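Local coordinates for phospholyase (Arthrobacter aurescens, PDB 5G4I), which is a pyridoxal-phosphate-dependent phospholyase homologous to class III transaminases, probably eliminating phosphate from an amino alcohol phosphate such as phosphoethanolamine, at residues Ala77-Gln80 and Gln81-Val85; Arg95-Glu98 and Tyr99-Leu103. All coordinates share one frame; numbering follows the deposited sequence.

Contact 1 of 2, residues Ala77-Gln80 and Gln81-Val85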
loop_
_atom_site.group_PDB
_atom_site.type_symbol
_atom_site.label_atom_id
_atom_site.label_comp_id
_atom_site.label_asym_id
_atom_site.label_seq_id
_atom_site.Cartn_x
_atom_site.Cartn_y
_atom_site.Cartn_z
ATOM N N ALA A 77 -12.454 -18.764 2.638
ATOM C CA ALA A 77 -12.501 -17.811 3.739
ATOM C C ALA A 77 -12.752 -16.378 3.229
ATOM O O ALA A 77 -13.560 -15.591 3.818
ATOM C CB ALA A 77 -11.201 -17.843 4.561
ATOM N N ILE A 78 -12.059 -15.986 2.170
ATOM C CA ILE A 78 -12.257 -14.678 1.570
ATOM C C ILE A 78 -13.697 -14.454 1.036
ATOM O O ILE A 78 -14.378 -13.458 1.312
ATOM C CB ILE A 78 -11.191 -14.445 0.435
ATOM C CG1 ILE A 78 -9.787 -14.250 1.070
ATOM C CG2 ILE A 78 -11.579 -13.306 -0.483
ATOM C CD1 ILE A 78 -8.599 -14.279 0.042
ATOM N N TYR A 79 -14.178 -15.441 0.262
ATOM C CA TYR A 79 -15.522 -15.355 -0.323
ATOM C C TYR A 79 -16.628 -15.297 0.755
ATOM O O TYR A 79 -17.559 -14.439 0.696
ATOM C CB TYR A 79 -15.760 -16.576 -1.223
ATOM C CG TYR A 79 -17.121 -16.546 -1.943
ATOM C CD1 TYR A 79 -17.440 -15.566 -2.869
ATOM C CD2 TYR A 79 -18.039 -17.533 -1.697
ATOM C CE1 TYR A 79 -18.638 -15.561 -3.595
ATOM C CE2 TYR A 79 -19.277 -17.506 -2.322
ATOM C CZ TYR A 79 -19.546 -16.526 -3.267
ATOM O OH TYR A 79 -20.788 -16.467 -3.972
ATOM N N GLN A 80 -16.547 -16.167 1.793
ATOM C CA GLN A 80 -17.561 -16.136 2.875
ATOM C C GLN A 80 -17.597 -14.774 3.554
ATOM O O GLN A 80 -18.696 -14.229 3.822
ATOM C CB GLN A 80 -17.389 -17.277 3.887
ATOM C CG GLN A 80 -17.667 -18.613 3.184
ATOM C CD GLN A 80 -17.205 -19.890 3.839
ATOM O OE1 GLN A 80 -17.156 -19.947 5.013
ATOM N NE2 GLN A 80 -17.007 -20.960 3.045
ATOM N N GLN A 81 -16.428 -14.150 3.799
ATOM C CA GLN A 81 -16.444 -12.796 4.370
ATOM C C GLN A 81 -16.971 -11.760 3.407
ATOM O O GLN A 81 -17.657 -10.812 3.849
ATOM C CB GLN A 81 -15.097 -12.423 4.958
ATOM C CG GLN A 81 -15.104 -11.173 5.831
ATOM C CD GLN A 81 -15.944 -11.302 7.124
ATOM O OE1 GLN A 81 -15.816 -12.315 7.882
ATOM N NE2 GLN A 81 -16.738 -10.291 7.417
ATOM N N LEU A 82 -16.700 -11.903 2.109
ATOM C CA LEU A 82 -17.232 -10.984 1.136
ATOM C C LEU A 82 -18.800 -11.009 1.019
ATOM O O LEU A 82 -19.367 -10.045 0.532
ATOM C CB LEU A 82 -16.646 -11.233 -0.273
ATOM C CG LEU A 82 -15.193 -10.729 -0.438
ATOM C CD1 LEU A 82 -14.502 -11.383 -1.672
ATOM C CD2 LEU A 82 -15.130 -9.191 -0.631
ATOM N N LEU A 83 -19.378 -12.146 1.420
ATOM C CA LEU A 83 -20.911 -12.256 1.507
ATOM C C LEU A 83 -21.423 -11.713 2.787
ATOM O O LEU A 83 -22.657 -11.690 2.989
ATOM C CB LEU A 83 -21.346 -13.708 1.307
ATOM C CG LEU A 83 -21.087 -14.269 -0.058
ATOM C CD1 LEU A 83 -21.474 -15.766 -0.145
ATOM C CD2 LEU A 83 -21.760 -13.498 -1.172
ATOM N N THR A 84 -20.573 -11.255 3.692
ATOM C CA THR A 84 -20.953 -10.829 5.057
ATOM C C THR A 84 -20.814 -9.330 5.240
ATOM O O THR A 84 -21.821 -8.576 5.219
ATOM C CB THR A 84 -20.144 -11.654 6.091
ATOM O OG1 THR A 84 -20.316 -13.080 5.857
ATOM C CG2 THR A 84 -20.574 -11.358 7.526
ATOM N N VAL A 85 -19.572 -8.811 5.383
ATOM C CA VAL A 85 -19.333 -7.332 5.468
ATOM C C VAL A 85 -17.826 -7.053 5.273
ATOM O O VAL A 85 -17.021 -7.961 5.542
ATOM C CB VAL A 85 -19.828 -6.757 6.834
ATOM C CG1 VAL A 85 -18.991 -7.181 8.018
ATOM C CG2 VAL A 85 -20.013 -5.245 6.784
#
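Y79, in the last turn of helix 72-82, and L83, past its end, meet through a ring and a methyl group: L83 CD1 lies 3.5 Å from Y79 CE2, while L83 CG stands over one face of the ring, offset toward its rim. The tyrosine ring is swung alongside its own carbonyl, with CG trans to the backbone N (chi1 -177°), which brings it beside the leucine. A second apolar pair runs alongside, I78 CG2 and L82 CD1 at 3.7 Å, the two branches extending in a common direction. Beneath these pairs the helical bonds from Q81 N to A77 O and from L82 N to I78 O set the spacing; the next, from L83 N to Y79 O, is more bent, with an N-H...O angle of 139°. This is a helix C-terminal turn in which the fading i to i+4 pattern gives way to side-chain bonds: T84 OG1 donates to Q80 O at 2.8 Å, and Q81 NE2 reaches V85 O at 3.0 Å, almost straight and in the amide plane, tying the outgoing loop to the helix, while Q81 OE1 accepts from R95 NH1. I78, Q81 and L82 rest on helix 316-331, and across the class III aminotransferase-type dimer interface the Y79 ring meets Y79 of the second subunit, I78 packs on its L82, and T84 and V85 touch V42 of its strand 41-45.

Contact 2 of 2, residues Arg95-Glu98 and Tyr99-Leu103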
loop_
_atom_site.group_PDB
_atom_site.type_symbol
_atom_site.label_atom_id
_atom_site.label_comp_id
_atom_site.label_asym_id
_atom_site.label_seq_id
_atom_site.Cartn_x
_atom_site.Cartn_y
_atom_site.Cartn_z
ATOM N N ARG A 95 -13.122 -9.953 13.192
ATOM C CA ARG A 95 -12.113 -10.655 12.367
ATOM C C ARG A 95 -10.706 -10.065 12.497
ATOM O O ARG A 95 -9.713 -10.856 12.598
ATOM C CB ARG A 95 -12.482 -10.731 10.846
ATOM C CG ARG A 95 -13.870 -11.274 10.504
ATOM C CD ARG A 95 -14.265 -12.628 11.080
ATOM N NE ARG A 95 -13.308 -13.687 10.870
ATOM C CZ ARG A 95 -13.204 -14.459 9.780
ATOM N NH1 ARG A 95 -13.900 -14.184 8.689
ATOM N NH2 ARG A 95 -12.319 -15.469 9.709
ATOM N N VAL A 96 -10.579 -8.732 12.494
ATOM C CA VAL A 96 -9.250 -8.124 12.652
ATOM C C VAL A 96 -8.604 -8.449 14.015
ATOM O O VAL A 96 -7.385 -8.628 14.107
ATOM C CB VAL A 96 -9.234 -6.592 12.373
ATOM C CG1 VAL A 96 -10.100 -5.819 13.359
ATOM C CG2 VAL A 96 -7.787 -6.064 12.290
ATOM N N VAL A 97 -9.468 -8.518 15.040
ATOM C CA VAL A 97 -8.936 -8.841 16.379
ATOM C C VAL A 97 -8.465 -10.287 16.441
ATOM O O VAL A 97 -7.399 -10.603 17.006
ATOM C CB VAL A 97 -10.007 -8.506 17.458
ATOM C CG1 VAL A 97 -9.484 -8.854 18.875
ATOM C CG2 VAL A 97 -10.269 -7.027 17.411
ATOM N N GLU A 98 -9.268 -11.206 15.901
ATOM C CA GLU A 98 -8.914 -12.602 15.821
ATOM C C GLU A 98 -7.567 -12.794 15.067
ATOM O O GLU A 98 -6.667 -13.536 15.484
ATOM C CB GLU A 98 -9.968 -13.437 15.114
ATOM C CG GLU A 98 -11.265 -13.533 15.878
ATOM C CD GLU A 98 -12.483 -13.906 14.991
ATOM O OE1 GLU A 98 -12.330 -14.305 13.763
ATOM O OE2 GLU A 98 -13.618 -13.790 15.590
ATOM N N TYR A 99 -7.442 -12.107 13.926
ATOM C CA TYR A 99 -6.175 -12.199 13.177
ATOM C C TYR A 99 -4.981 -11.581 13.952
ATOM O O TYR A 99 -3.925 -12.232 13.961
ATOM C CB TYR A 99 -6.304 -11.518 11.773
ATOM C CG TYR A 99 -5.059 -11.653 10.933
ATOM C CD1 TYR A 99 -4.356 -12.853 10.792
ATOM C CD2 TYR A 99 -4.550 -10.556 10.295
ATOM C CE1 TYR A 99 -3.163 -12.958 10.068
ATOM C CE2 TYR A 99 -3.405 -10.656 9.446
ATOM C CZ TYR A 99 -2.723 -11.865 9.368
ATOM O OH TYR A 99 -1.541 -11.989 8.601
ATOM N N ALA A 100 -5.153 -10.410 14.564
ATOM C CA ALA A 100 -4.094 -9.810 15.339
ATOM C C ALA A 100 -3.649 -10.739 16.483
ATOM O O ALA A 100 -2.460 -10.906 16.727
ATOM C CB ALA A 100 -4.532 -8.440 15.912
ATOM N N GLU A 101 -4.602 -11.346 17.203
ATOM C CA GLU A 101 -4.268 -12.324 18.229
ATOM C C GLU A 101 -3.462 -13.530 17.669
ATOM O O GLU A 101 -2.417 -13.966 18.277
ATOM C CB GLU A 101 -5.534 -12.790 18.997
ATOM C CG GLU A 101 -6.099 -11.665 19.870
ATOM C CD GLU A 101 -7.464 -12.022 20.455
ATOM O OE1 GLU A 101 -8.249 -12.806 19.864
ATOM O OE2 GLU A 101 -7.874 -11.318 21.404
ATOM N N ALA A 102 -3.865 -14.055 16.531
ATOM C CA ALA A 102 -3.200 -15.200 15.930
ATOM C C ALA A 102 -1.767 -14.836 15.468
ATOM O O ALA A 102 -0.791 -15.613 15.709
ATOM C CB ALA A 102 -3.963 -15.792 14.750
ATOM N N LEU A 103 -1.604 -13.668 14.828
ATOM C CA LEU A 103 -0.280 -13.273 14.378
ATOM C C LEU A 103 0.657 -12.953 15.567
ATOM O O LEU A 103 1.840 -13.382 15.565
ATOM C CB LEU A 103 -0.416 -12.100 13.373
ATOM C CG LEU A 103 0.903 -11.546 12.821
ATOM C CD1 LEU A 103 1.622 -12.594 11.981
ATOM C CD2 LEU A 103 0.492 -10.332 11.924
#
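V97 and E101 sit one turn apart on helix 94-104, where the valine methyl CG1 lies 3.9 Å from E101 OE2 and the two side chains pass at a slant. E101 CG, placed beside its own backbone N and trans to the carbonyl carbon (chi1 -69°), folds back over the preceding turn to 3.3 Å from V97 O. V97 O accepts the nearly straight bond from E101 N, at 2.9 Å and 171°, and the E101 stem lies against the same oxygen. The bonds from Y99 N to R95 O and from A100 N to V96 O are close to it in length and only slightly more bent.

The tightly packed side is apolar: V96, Y99, A100 and L103 are buried against strand 113-117, and V96 and Y99 also press on helix 316-331. R95, E98 and E101 are partly exposed, though the R95 stem still packs on helix 316-331. R95 NE donates to E98 OE1 at 3.1 Å in a salt bridge, the oxygen lying at the guanidinium edge and using its syn side, with the donor 30° out of the carboxylate plane. S94 OG binds E98 OE2, and Q81 is the second partner of R95.

R22 and T26 of the second subunit partly cover the V97, A100 and E101 side. There E101 OE1 forms a salt bridge with R22 NH2; an alanine here would probably leave that arginine without this carboxylate and remove the group that V97 CG1 touches. The chemistry implies a helix apolar toward strand 113-117 and helix 316-331, with its charged groups along the edge and at the subunit interface.

Following the chain from the N terminus, contact 1 comes first, at the end of helix 72-82 and the turn beyond it; contact 2 follows within helix 94-104. Each joins directly consecutive residues, so neither closes a long loop, and the two stand in series without nesting or crossing. Their centres are about 16 Å apart, yet they touch through the bond between Q81 and R95, which spans the connection between the two helices. Both contacts also lean on helix 316-331 and on the second subunit, while contact 2 also reaches strand 113-117, an outermost strand of the mixed sheet that also contains strands 247-251 and 276-279.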